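Local coordinates for protein thiol-activated cytolysin (Desulfobulbus propionicus, PDB 6NAL) that probably acts as a pore-forming toxin that perforates target membranes, a Gram-negative relative of the cholesterol-dependent cytolysins, at residues D155-E158 with L159-K162. Sequence-based numbering, arbitrary orientation.
Sequences DENE and LMLK
E158 and K162, one helical turn apart, run side by side in the same direction and meet in a salt bridge of 2.7 Å between E158 OE2 and K162 NZ. The ammonium reaches OE2 nearly in line with its C-O bond. On the glutamate, CG stands anti to the backbone N (chi1 -157°) and the chain continues extended, bringing the carboxylate alongside the lysine methylenes: K162 CE lies 3.1 Å from E158 OE2. The other oxygen, OE1, accepts from Y154 N, so each carboxylate oxygen has a partner, which limits rotation of the group. K162 NZ also hydrogen-bonds S151 OG and makes a cation-pi contact with Y55; these contacts would probably favour the charged lysine. A bound imidazole, likely from the crystallisation liquor, sits next to E158.

The backbone beneath is regular i to i+4: K162 N donates to E158 O at 3.0 Å, L159 N to D155 O at 3.2 Å (N-H...O angle 163°), and L161 N to N157 O at 3.1 Å from above the carbonyl plane. L159 CB rests 3.4 Å from E156 O, whereas the isobutyl branch packs on I167 and L170. L161 touches Y55, F59 and T353.

At the start, D155 OD1 accepts from E158 N at 3.2 Å and, weakly, from N157 N, while D155 OD2 and N157 ND2 both bond T27 OG1. This is an aspartate N-cap followed by an i to i+4 salt bridge, in the short helix 156-163 packed against helix 167-174 and the long strands 44-59 and 349-372 of the cytolysin fold.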
loop_
_atom_site.group_PDB
_atom_site.type_symbol
_atom_site.label_atom_id
_atom_site.label_comp_id
_atom_site.label_asym_id
_atom_site.label_seq_id
_atom_site.Cartn_x
_atom_site.Cartn_y
_atom_site.Cartn_z
ATOM N N ASP A 155 -5.611 20.481 -8.646
ATOM C CA ASP A 155 -6.336 21.729 -8.892
ATOM C C ASP A 155 -5.341 22.859 -9.157
ATOM O O ASP A 155 -4.119 22.659 -9.156
ATOM C CB ASP A 155 -7.283 22.078 -7.717
ATOM C CG ASP A 155 -6.550 22.218 -6.369
ATOM O OD1 ASP A 155 -5.288 22.079 -6.366
ATOM O OD2 ASP A 155 -7.238 22.436 -5.324
ATOM N N GLU A 156 -5.883 24.065 -9.369
ATOM C CA GLU A 156 -5.045 25.192 -9.759
ATOM C C GLU A 156 -3.977 25.479 -8.713
ATOM O O GLU A 156 -2.916 26.014 -9.050
ATOM C CB GLU A 156 -5.899 26.439 -10.002
ATOM C CG GLU A 156 -6.811 26.380 -11.237
ATOM C CD GLU A 156 -8.244 25.897 -10.897
ATOM O OE1 GLU A 156 -8.442 25.327 -9.772
ATOM O OE2 GLU A 156 -9.158 26.065 -11.760
ATOM N N ASN A 157 -4.215 25.114 -7.446
ATOM C CA ASN A 157 -3.266 25.526 -6.414
ATOM C C ASN A 157 -2.088 24.582 -6.328
ATOM O O ASN A 157 -0.984 24.998 -5.967
ATOM C CB ASN A 157 -3.931 25.624 -5.043
ATOM C CG ASN A 157 -4.711 26.927 -4.866
ATOM O OD1 ASN A 157 -4.211 28.041 -5.134
ATOM N ND2 ASN A 157 -5.948 26.788 -4.431
ATOM N N GLU A 158 -2.310 23.306 -6.607
ATOM C CA GLU A 158 -1.188 22.399 -6.668
ATOM C C GLU A 158 -0.328 22.780 -7.850
ATOM O O GLU A 158 0.895 22.718 -7.763
ATOM C CB GLU A 158 -1.633 20.930 -6.782
ATOM C CG GLU A 158 -0.525 19.940 -6.273
ATOM C CD GLU A 158 -0.666 18.474 -6.728
ATOM O OE1 GLU A 158 -1.774 18.064 -7.160
ATOM O OE2 GLU A 158 0.353 17.719 -6.661
ATOM N N LEU A 159 -0.969 23.206 -8.945
ATOM C CA LEU A 159 -0.260 23.646 -10.135
ATOM C C LEU A 159 0.633 24.819 -9.814
ATOM O O LEU A 159 1.838 24.778 -10.069
ATOM C CB LEU A 159 -1.250 24.037 -11.238
ATOM C CG LEU A 159 -0.721 23.908 -12.667
ATOM C CD1 LEU A 159 -1.745 23.640 -13.732
ATOM C CD2 LEU A 159 -0.010 25.214 -13.040
HETATM N N MSE A 160 0.077 25.864 -9.234
HETATM C CA MSE A 160 0.861 27.069 -9.004
HETATM C C MSE A 160 2.019 26.746 -8.112
HETATM O O MSE A 160 3.114 27.179 -8.335
HETATM C CB MSE A 160 0.031 28.172 -8.394
HETATM C CG MSE A 160 -0.759 28.982 -9.427
HETATM SE SE MSE A 160 -2.278 29.867 -8.529
HETATM C CE MSE A 160 -1.314 30.812 -7.154
ATOM N N LEU A 161 1.792 25.921 -7.101
ATOM C CA LEU A 161 2.846 25.694 -6.117
ATOM C C LEU A 161 3.977 24.796 -6.624
ATOM O O LEU A 161 5.113 24.909 -6.168
ATOM C CB LEU A 161 2.231 25.079 -4.870
ATOM C CG LEU A 161 3.149 25.060 -3.675
ATOM C CD1 LEU A 161 3.644 26.466 -3.335
ATOM C CD2 LEU A 161 2.401 24.439 -2.467
ATOM N N LYS A 162 3.682 23.843 -7.487
ATOM C CA LYS A 162 4.700 22.920 -7.935
ATOM C C LYS A 162 5.481 23.489 -9.105
ATOM O O LYS A 162 6.684 23.285 -9.190
ATOM C CB LYS A 162 4.044 21.604 -8.312
ATOM C CG LYS A 162 3.676 20.775 -7.095
ATOM C CD LYS A 162 3.346 19.331 -7.495
ATOM C CE LYS A 162 3.364 18.373 -6.307
ATOM N NZ LYS A 162 2.934 17.034 -6.764
#